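Local coordinates for protein PT26-6P (Thermococcus sp., PDB 2WB7) that is of unknown function, encoded by a mobile extrachromosomal element of a euryarchaeon and built of immunoglobulin-like beta domains and a helical domain, at residues A48-Y56 with P68-P76; K84-A92 with V106-Y117. One frame throughout, in Å; residues are numbered along the deposited sequence.

Interaction 1 of 2, residues A48-Y56 with P68-P76; sequences AGQVLIHIY and PVQIRLEIP
With CG anti to the carbonyl carbon (chi1 -41°) and the chain extended beyond it, E74 sends its carboxyl arm obliquely across the side of L52, where CG and the carboxylate pass over CB. The pair sits on one face of the antiparallel beta hairpin of strands 52-62 and 66-75, in the protein's first immunoglobulin-like domain. CG of E74 lies 4.0 Å from CB of L52, and the carboxyl end comes closer still. H54 also brings its imidazole near this carboxylate, but the approach is too strained in the model to be called a bond. With an alanine in place of E74, the side of L52 would probably lose the carboxyl arm that packs along it. Further along, the Y56 ring turns its edge to R72, CE2 standing 3.9 Å from CB; the arginine's charge goes on to a salt bridge with D123. L52/E74, H54/R72 and Y56/Q70 are the hydrogen-bonded pairs, each with two backbone bonds; E74 N to L52 O, for instance, is 3.0 Å. On the other face I53, I55, V69, I71 and L73 form an apolar surface, with I53, I55 and V69 packing on strand 163-178. I53 CG2 meets L73 CD2 at 4.0 Å, and I55 CG2 lies 3.8 Å from V69 CG1. Just before strand 52-62, V51 CG1 rests 3.9 Å from L73 CB.

Interaction 2 of 2, residues K84-A92 with V106-Y117; sequences KVHITEVTA and VWNSSTFRQGGY
H86 lays the face of its imidazole on the backbone of G116, whose CA sits 3.6 Å from the ring centroid and 6° off the normal, a CH-pi contact made almost straight down. G116 closes a type I turn that starts at R113; with its positive phi, any side chain here would run into H86 and the preceding carbonyl. Strand 163-178 supplies the histidine's other partners: NE2 is hydrogen-bonded to E174, and Y172 stacks with the ring. Next along the strand, I87 sets CB over one face of F112, 4.2 Å from the centroid, while T111 CB lies over the opposite face, so the phenyl ring is sandwiched. Its edge receives Y117 OH, near the ring plane; that hydroxyl accepts a bond of 2.8 Å from R113 N, which ties the loop back on itself. V90 serves two rings. With CG1 anti to the backbone N (chi1 -179°), it puts CG1 3.9 Å from W107 CE3 and turns CG2 to F112, 3.7 Å from CZ, its side chain crossing that of F112 at about a right angle. Backbone pairing holds at both ends, V85 with Y117 and V90 with W107, and opens between them. Where strand 85-96 pairs with strand 163-178 it carries a classic beta bulge, T88 and E89 opposite K170, in an antiparallel sheet of the immunoglobulin-like domain.

How the interactions relate
From the N terminus, interaction 1 comes first: strand 52-62 turns back into strand 66-75, and the contact closes that short hairpin. After a brief connection the chain enters strand 85-96, and interaction 2 closes the second loop, through strands 101-102 and 104-108 and on to Y117. The two follow in series, neither nesting nor crossing. They belong to different sheets, which face each other across a shared apolar interior: I75 packs on V85 and Y117, L73 on I87, and I71 CD1 reaches W107 CH2 at 3.7 Å. Strand 120-129 extends the first sheet, with L122 and L124 touching residues of interaction 2, while strand 163-178 pairs with strand 85-96.

Interaction 1 of 2, residues A48-Y56 with P68-P76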
loop_
_atom_site.group_PDB
_atom_site.type_symbol
_atom_site.label_atom_id
_atom_site.label_comp_id
_atom_site.label_asym_id
_atom_site.label_seq_id
_atom_site.Cartn_x
_atom_site.Cartn_y
_atom_site.Cartn_z
ATOM N N ALA A 48 -29.330 -13.457 -26.458
ATOM C CA ALA A 48 -29.649 -13.764 -27.844
ATOM C C ALA A 48 -28.477 -13.324 -28.730
ATOM O O ALA A 48 -27.580 -12.605 -28.277
ATOM C CB ALA A 48 -30.920 -13.045 -28.257
ATOM N N GLY A 49 -28.479 -13.740 -29.990
ATOM C CA GLY A 49 -27.433 -13.323 -30.914
ATOM C C GLY A 49 -26.570 -14.481 -31.376
ATOM O O GLY A 49 -26.396 -15.470 -30.657
ATOM N N GLN A 50 -26.034 -14.354 -32.589
ATOM C CA GLN A 50 -25.191 -15.383 -33.185
ATOM C C GLN A 50 -23.943 -15.633 -32.344
ATOM O O GLN A 50 -23.100 -16.464 -32.694
ATOM C CB GLN A 50 -24.766 -14.975 -34.603
ATOM C CG GLN A 50 -25.907 -14.683 -35.574
ATOM C CD GLN A 50 -26.297 -13.216 -35.575
ATOM O OE1 GLN A 50 -26.244 -12.547 -34.534
ATOM N NE2 GLN A 50 -26.687 -12.699 -36.749
ATOM N N VAL A 51 -23.814 -14.878 -31.255
ATOM C CA VAL A 51 -22.689 -15.002 -30.340
ATOM C C VAL A 51 -23.139 -14.578 -28.941
ATOM O O VAL A 51 -23.809 -13.558 -28.768
ATOM C CB VAL A 51 -21.506 -14.121 -30.780
ATOM C CG1 VAL A 51 -20.297 -14.405 -29.926
ATOM C CG2 VAL A 51 -21.190 -14.343 -32.236
ATOM N N LEU A 52 -22.797 -15.386 -27.946
ATOM C CA LEU A 52 -23.010 -15.016 -26.559
ATOM C C LEU A 52 -21.721 -14.369 -26.072
ATOM O O LEU A 52 -20.630 -14.877 -26.343
ATOM C CB LEU A 52 -23.354 -16.238 -25.706
ATOM C CG LEU A 52 -24.834 -16.622 -25.607
ATOM C CD1 LEU A 52 -25.670 -15.501 -24.943
ATOM C CD2 LEU A 52 -25.370 -16.969 -26.985
ATOM N N ILE A 53 -21.837 -13.239 -25.378
ATOM C CA ILE A 53 -20.659 -12.508 -24.917
ATOM C C ILE A 53 -20.613 -12.459 -23.399
ATOM O O ILE A 53 -21.584 -12.050 -22.765
ATOM C CB ILE A 53 -20.641 -11.065 -25.461
ATOM C CG1 ILE A 53 -20.970 -11.059 -26.961
ATOM C CG2 ILE A 53 -19.299 -10.403 -25.168
ATOM C CD1 ILE A 53 -20.764 -9.715 -27.657
ATOM N N HIS A 54 -19.487 -12.890 -22.830
ATOM C CA HIS A 54 -19.229 -12.772 -21.396
ATOM C C HIS A 54 -17.920 -12.039 -21.116
ATOM O O HIS A 54 -16.899 -12.275 -21.779
ATOM C CB HIS A 54 -19.212 -14.146 -20.741
ATOM C CG HIS A 54 -20.522 -14.863 -20.831
ATOM N ND1 HIS A 54 -21.492 -14.765 -19.856
ATOM C CD2 HIS A 54 -21.033 -15.673 -21.793
ATOM C CE1 HIS A 54 -22.542 -15.486 -20.210
ATOM N NE2 HIS A 54 -22.288 -16.048 -21.379
ATOM N N ILE A 55 -17.974 -11.140 -20.134
ATOM C CA ILE A 55 -16.812 -10.369 -19.689
ATOM C C ILE A 55 -16.431 -10.733 -18.257
ATOM O O ILE A 55 -17.289 -10.783 -17.360
ATOM C CB ILE A 55 -17.081 -8.852 -19.753
ATOM C CG1 ILE A 55 -17.563 -8.459 -21.147
ATOM C CG2 ILE A 55 -15.836 -8.068 -19.379
ATOM C CD1 ILE A 55 -18.049 -7.042 -21.229
ATOM N N TYR A 56 -15.141 -10.982 -18.047
ATOM C CA TYR A 56 -14.633 -11.326 -16.722
ATOM C C TYR A 56 -13.434 -10.476 -16.300
ATOM O O TYR A 56 -12.548 -10.173 -17.111
ATOM C CB TYR A 56 -14.208 -12.788 -16.688
ATOM C CG TYR A 56 -15.260 -13.751 -17.143
ATOM C CD1 TYR A 56 -16.152 -14.309 -16.239
ATOM C CD2 TYR A 56 -15.351 -14.121 -18.478
ATOM C CE1 TYR A 56 -17.114 -15.190 -16.649
ATOM C CE2 TYR A 56 -16.302 -15.014 -18.899
ATOM C CZ TYR A 56 -17.186 -15.548 -17.979
ATOM O OH TYR A 56 -18.151 -16.441 -18.398
ATOM N N PRO A 68 -6.445 -7.627 -15.676
ATOM C CA PRO A 68 -6.715 -8.434 -16.844
ATOM C C PRO A 68 -8.214 -8.531 -17.036
ATOM O O PRO A 68 -8.958 -8.680 -16.067
ATOM C CB PRO A 68 -6.131 -9.807 -16.471
ATOM C CG PRO A 68 -5.976 -9.814 -14.985
ATOM C CD PRO A 68 -6.350 -8.441 -14.454
ATOM N N VAL A 69 -8.653 -8.429 -18.280
ATOM C CA VAL A 69 -10.047 -8.633 -18.605
ATOM C C VAL A 69 -10.132 -9.787 -19.569
ATOM O O VAL A 69 -9.425 -9.810 -20.578
ATOM C CB VAL A 69 -10.677 -7.400 -19.274
ATOM C CG1 VAL A 69 -12.072 -7.742 -19.804
ATOM C CG2 VAL A 69 -10.741 -6.246 -18.303
ATOM N N GLN A 70 -10.987 -10.749 -19.248
ATOM C CA GLN A 70 -11.269 -11.849 -20.155
ATOM C C GLN A 70 -12.633 -11.681 -20.812
ATOM O O GLN A 70 -13.631 -11.359 -20.159
ATOM C CB GLN A 70 -11.191 -13.185 -19.425
ATOM C CG GLN A 70 -9.854 -13.861 -19.579
ATOM C CD GLN A 70 -9.730 -15.101 -18.727
ATOM O OE1 GLN A 70 -9.621 -15.011 -17.511
ATOM N NE2 GLN A 70 -9.730 -16.266 -19.364
ATOM N N ILE A 71 -12.652 -11.881 -22.123
ATOM C CA ILE A 71 -13.888 -11.886 -22.900
ATOM C C ILE A 71 -14.120 -13.273 -23.504
ATOM O O ILE A 71 -13.287 -13.787 -24.241
ATOM C CB ILE A 71 -13.820 -10.876 -24.043
ATOM C CG1 ILE A 71 -13.419 -9.501 -23.505
ATOM C CG2 ILE A 71 -15.150 -10.822 -24.772
ATOM C CD1 ILE A 71 -12.762 -8.599 -24.566
ATOM N N ARG A 72 -15.258 -13.873 -23.189
ATOM C CA ARG A 72 -15.559 -15.186 -23.714
ATOM C C ARG A 72 -16.718 -15.168 -24.720
ATOM O O ARG A 72 -17.843 -14.786 -24.385
ATOM C CB ARG A 72 -15.859 -16.137 -22.568
ATOM C CG ARG A 72 -16.271 -17.505 -23.002
ATOM C CD ARG A 72 -16.883 -18.218 -21.833
ATOM N NE ARG A 72 -16.585 -19.642 -21.860
ATOM C CZ ARG A 72 -15.438 -20.167 -21.440
ATOM N NH1 ARG A 72 -14.480 -19.372 -20.960
ATOM N NH2 ARG A 72 -15.255 -21.487 -21.502
ATOM N N LEU A 73 -16.432 -15.596 -25.948
ATOM C CA LEU A 73 -17.424 -15.639 -27.016
ATOM C C LEU A 73 -17.895 -17.072 -27.291
ATOM O O LEU A 73 -17.091 -17.921 -27.658
ATOM C CB LEU A 73 -16.812 -15.072 -28.293
ATOM C CG LEU A 73 -16.093 -13.724 -28.199
ATOM C CD1 LEU A 73 -15.662 -13.264 -29.579
ATOM C CD2 LEU A 73 -17.004 -12.709 -27.564
ATOM N N GLU A 74 -19.186 -17.343 -27.116
ATOM C CA GLU A 74 -19.747 -18.643 -27.497
ATOM C C GLU A 74 -20.429 -18.599 -28.854
ATOM O O GLU A 74 -21.371 -17.841 -29.058
ATOM C CB GLU A 74 -20.774 -19.126 -26.477
ATOM C CG GLU A 74 -20.386 -18.876 -25.039
ATOM C CD GLU A 74 -21.614 -18.734 -24.130
ATOM O OE1 GLU A 74 -21.470 -18.164 -23.014
ATOM O OE2 GLU A 74 -22.726 -19.165 -24.548
ATOM N N ILE A 75 -19.953 -19.418 -29.782
ATOM C CA ILE A 75 -20.704 -19.682 -30.995
ATOM C C ILE A 75 -21.654 -20.861 -30.742
ATOM O O ILE A 75 -21.208 -21.997 -30.614
ATOM C CB ILE A 75 -19.779 -20.005 -32.174
ATOM C CG1 ILE A 75 -18.481 -19.189 -32.095
ATOM C CG2 ILE A 75 -20.498 -19.790 -33.486
ATOM C CD1 ILE A 75 -18.666 -17.711 -32.126
ATOM N N PRO A 76 -22.968 -20.586 -30.655
ATOM C CA PRO A 76 -23.901 -21.684 -30.420
ATOM C C PRO A 76 -23.995 -22.578 -31.648
ATOM O O PRO A 76 -23.795 -22.108 -32.766
ATOM C CB PRO A 76 -25.239 -20.982 -30.182
ATOM C CG PRO A 76 -25.075 -19.575 -30.658
ATOM C CD PRO A 76 -23.647 -19.327 -31.002
#

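Interaction 2 of 2, residues K84-A92 with V106-Y117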
loop_
_atom_site.group_PDB
_atom_site.type_symbol
_atom_site.label_atom_id
_atom_site.label_comp_id
_atom_site.label_asym_id
_atom_site.label_seq_id
_atom_site.Cartn_x
_atom_site.Cartn_y
_atom_site.Cartn_z
ATOM N N LYS A 84 -21.525 -21.326 -40.647
ATOM C CA LYS A 84 -20.456 -20.819 -39.804
ATOM C C LYS A 84 -20.555 -19.326 -39.493
ATOM O O LYS A 84 -20.897 -18.507 -40.352
ATOM C CB LYS A 84 -19.103 -21.139 -40.434
ATOM C CG LYS A 84 -18.775 -22.618 -40.395
ATOM C CD LYS A 84 -17.537 -22.915 -41.219
ATOM C CE LYS A 84 -17.116 -24.372 -41.085
ATOM N NZ LYS A 84 -15.853 -24.654 -41.840
ATOM N N VAL A 85 -20.247 -18.997 -38.240
ATOM C CA VAL A 85 -20.169 -17.624 -37.779
ATOM C C VAL A 85 -18.740 -17.116 -37.947
ATOM O O VAL A 85 -17.806 -17.732 -37.455
ATOM C CB VAL A 85 -20.567 -17.533 -36.305
ATOM C CG1 VAL A 85 -20.270 -16.159 -35.778
ATOM C CG2 VAL A 85 -22.039 -17.864 -36.142
ATOM N N HIS A 86 -18.574 -16.014 -38.672
ATOM C CA HIS A 86 -17.260 -15.383 -38.849
ATOM C C HIS A 86 -17.155 -14.157 -37.955
ATOM O O HIS A 86 -18.081 -13.340 -37.918
ATOM C CB HIS A 86 -17.068 -14.926 -40.295
ATOM C CG HIS A 86 -16.934 -16.043 -41.277
ATOM N ND1 HIS A 86 -15.752 -16.317 -41.930
ATOM C CD2 HIS A 86 -17.835 -16.944 -41.733
ATOM C CE1 HIS A 86 -15.926 -17.349 -42.736
ATOM N NE2 HIS A 86 -17.182 -17.745 -42.638
ATOM N N ILE A 87 -16.040 -14.007 -37.245
ATOM C CA ILE A 87 -15.850 -12.800 -36.438
ATOM C C ILE A 87 -14.818 -11.908 -37.111
ATOM O O ILE A 87 -13.670 -12.312 -37.306
ATOM C CB ILE A 87 -15.449 -13.134 -35.000
ATOM C CG1 ILE A 87 -16.352 -14.228 -34.453
ATOM C CG2 ILE A 87 -15.582 -11.916 -34.127
ATOM C CD1 ILE A 87 -15.991 -14.635 -33.055
ATOM N N THR A 88 -15.231 -10.706 -37.494
ATOM C CA THR A 88 -14.361 -9.851 -38.299
ATOM C C THR A 88 -13.590 -8.854 -37.464
ATOM O O THR A 88 -12.502 -8.397 -37.855
ATOM C CB THR A 88 -15.147 -9.062 -39.337
ATOM O OG1 THR A 88 -16.143 -9.911 -39.912
ATOM C CG2 THR A 88 -14.204 -8.567 -40.435
ATOM N N GLU A 89 -14.158 -8.513 -36.314
ATOM C CA GLU A 89 -13.547 -7.517 -35.468
ATOM C C GLU A 89 -14.207 -7.479 -34.112
ATOM O O GLU A 89 -15.407 -7.255 -34.006
ATOM C CB GLU A 89 -13.665 -6.143 -36.123
ATOM C CG GLU A 89 -13.185 -5.011 -35.247
ATOM C CD GLU A 89 -13.839 -3.690 -35.600
ATOM O OE1 GLU A 89 -15.012 -3.491 -35.209
ATOM O OE2 GLU A 89 -13.178 -2.852 -36.259
ATOM N N VAL A 90 -13.416 -7.710 -33.070
ATOM C CA VAL A 90 -13.878 -7.471 -31.713
ATOM C C VAL A 90 -13.146 -6.264 -31.144
ATOM O O VAL A 90 -11.941 -6.073 -31.354
ATOM C CB VAL A 90 -13.685 -8.689 -30.800
ATOM C CG1 VAL A 90 -14.206 -8.387 -29.391
ATOM C CG2 VAL A 90 -14.381 -9.908 -31.388
ATOM N N THR A 91 -13.902 -5.439 -30.438
ATOM C CA THR A 91 -13.396 -4.202 -29.895
ATOM C C THR A 91 -13.850 -4.066 -28.453
ATOM O O THR A 91 -15.042 -4.151 -28.164
ATOM C CB THR A 91 -13.919 -3.008 -30.714
ATOM O OG1 THR A 91 -13.181 -2.913 -31.933
ATOM C CG2 THR A 91 -13.792 -1.709 -29.940
ATOM N N ALA A 92 -12.899 -3.867 -27.546
ATOM C CA ALA A 92 -13.241 -3.579 -26.156
ATOM C C ALA A 92 -12.548 -2.315 -25.627
ATOM O O ALA A 92 -11.450 -1.940 -26.062
ATOM C CB ALA A 92 -12.949 -4.780 -25.266
ATOM N N VAL A 106 -8.441 -3.528 -30.042
ATOM C CA VAL A 106 -9.114 -4.088 -31.203
ATOM C C VAL A 106 -8.437 -5.343 -31.744
ATOM O O VAL A 106 -7.236 -5.345 -32.028
ATOM C CB VAL A 106 -9.250 -3.042 -32.326
ATOM C CG1 VAL A 106 -9.408 -3.729 -33.673
ATOM C CG2 VAL A 106 -10.430 -2.109 -32.035
ATOM N N TRP A 107 -9.223 -6.412 -31.867
ATOM C CA TRP A 107 -8.804 -7.620 -32.574
ATOM C C TRP A 107 -9.420 -7.570 -33.975
ATOM O O TRP A 107 -10.655 -7.535 -34.124
ATOM C CB TRP A 107 -9.292 -8.871 -31.841
ATOM C CG TRP A 107 -8.700 -9.097 -30.462
ATOM C CD1 TRP A 107 -7.575 -9.816 -30.161
ATOM C CD2 TRP A 107 -9.226 -8.634 -29.204
ATOM N NE1 TRP A 107 -7.360 -9.811 -28.803
ATOM C CE2 TRP A 107 -8.355 -9.092 -28.195
ATOM C CE3 TRP A 107 -10.335 -7.864 -28.837
ATOM C CZ2 TRP A 107 -8.563 -8.814 -26.847
ATOM C CZ3 TRP A 107 -10.536 -7.584 -27.501
ATOM C CH2 TRP A 107 -9.658 -8.062 -26.522
ATOM N N ASN A 108 -8.577 -7.534 -35.005
ATOM C CA ASN A 108 -9.103 -7.523 -36.357
ATOM C C ASN A 108 -9.192 -8.933 -36.920
ATOM O O ASN A 108 -8.678 -9.883 -36.319
ATOM C CB ASN A 108 -8.312 -6.594 -37.274
ATOM C CG ASN A 108 -6.875 -7.041 -37.466
ATOM O OD1 ASN A 108 -6.524 -8.203 -37.249
ATOM N ND2 ASN A 108 -6.031 -6.107 -37.893
ATOM N N SER A 109 -9.869 -9.057 -38.059
ATOM C CA SER A 109 -10.216 -10.358 -38.616
ATOM C C SER A 109 -9.027 -11.326 -38.635
ATOM O O SER A 109 -9.203 -12.528 -38.433
ATOM C CB SER A 109 -10.807 -10.188 -40.009
ATOM O OG SER A 109 -9.824 -9.667 -40.879
ATOM N N SER A 110 -7.821 -10.798 -38.847
ATOM C CA SER A 110 -6.605 -11.618 -38.827
ATOM C C SER A 110 -6.546 -12.533 -37.617
ATOM O O SER A 110 -5.979 -13.620 -37.667
ATOM C CB SER A 110 -5.356 -10.733 -38.807
ATOM O OG SER A 110 -5.083 -10.174 -40.083
ATOM N N THR A 111 -7.107 -12.067 -36.512
ATOM C CA THR A 111 -7.009 -12.784 -35.248
ATOM C C THR A 111 -7.812 -14.064 -35.311
ATOM O O THR A 111 -7.524 -15.034 -34.618
ATOM C CB THR A 111 -7.579 -11.938 -34.094
ATOM O OG1 THR A 111 -6.924 -10.660 -34.061
ATOM C CG2 THR A 111 -7.393 -12.652 -32.752
ATOM N N PHE A 112 -8.841 -14.054 -36.142
ATOM C CA PHE A 112 -9.804 -15.136 -36.122
ATOM C C PHE A 112 -9.699 -16.082 -37.304
ATOM O O PHE A 112 -9.122 -15.755 -38.339
ATOM C CB PHE A 112 -11.211 -14.577 -35.980
ATOM C CG PHE A 112 -11.377 -13.714 -34.780
ATOM C CD1 PHE A 112 -11.486 -12.341 -34.909
ATOM C CD2 PHE A 112 -11.386 -14.272 -33.515
ATOM C CE1 PHE A 112 -11.621 -11.537 -33.793
ATOM C CE2 PHE A 112 -11.527 -13.481 -32.395
ATOM C CZ PHE A 112 -11.643 -12.108 -32.532
ATOM N N ARG A 113 -10.272 -17.266 -37.113
ATOM C CA ARG A 113 -10.242 -18.365 -38.069
ATOM C C ARG A 113 -10.873 -17.998 -39.403
ATOM O O ARG A 113 -12.037 -17.595 -39.458
ATOM C CB ARG A 113 -10.982 -19.543 -37.453
ATOM C CG ARG A 113 -10.916 -20.816 -38.219
ATOM C CD ARG A 113 -11.032 -21.964 -37.228
ATOM N NE ARG A 113 -9.809 -22.085 -36.431
ATOM C CZ ARG A 113 -9.716 -22.738 -35.274
ATOM N NH1 ARG A 113 -10.780 -23.324 -34.745
ATOM N NH2 ARG A 113 -8.553 -22.789 -34.638
ATOM N N GLN A 114 -10.091 -18.134 -40.471
ATOM C CA GLN A 114 -10.537 -17.827 -41.836
ATOM C C GLN A 114 -11.886 -18.456 -42.166
ATOM O O GLN A 114 -12.762 -17.807 -42.753
ATOM C CB GLN A 114 -9.511 -18.330 -42.853
ATOM C CG GLN A 114 -8.059 -18.021 -42.517
ATOM C CD GLN A 114 -7.726 -16.569 -42.763
ATOM O OE1 GLN A 114 -8.513 -15.680 -42.424
ATOM N NE2 GLN A 114 -6.561 -16.315 -43.365
ATOM N N GLY A 115 -12.037 -19.727 -41.804
ATOM C CA GLY A 115 -13.228 -20.488 -42.142
ATOM C C GLY A 115 -14.458 -20.170 -41.313
ATOM O O GLY A 115 -15.536 -20.702 -41.577
ATOM N N GLY A 116 -14.324 -19.301 -40.319
ATOM C CA GLY A 116 -15.446 -19.046 -39.421
ATOM C C GLY A 116 -15.588 -20.149 -38.377
ATOM O O GLY A 116 -14.750 -21.049 -38.299
ATOM N N TYR A 117 -16.656 -20.080 -37.581
ATOM C CA TYR A 117 -16.810 -20.930 -36.412
ATOM C C TYR A 117 -18.200 -21.510 -36.375
ATOM O O TYR A 117 -19.155 -20.843 -36.752
ATOM C CB TYR A 117 -16.610 -20.110 -35.123
ATOM C CG TYR A 117 -15.223 -19.523 -34.977
ATOM C CD1 TYR A 117 -14.944 -18.241 -35.420
ATOM C CD2 TYR A 117 -14.190 -20.263 -34.417
ATOM C CE1 TYR A 117 -13.683 -17.713 -35.303
ATOM C CE2 TYR A 117 -12.925 -19.745 -34.294
ATOM C CZ TYR A 117 -12.676 -18.469 -34.740
ATOM O OH TYR A 117 -11.424 -17.930 -34.633
#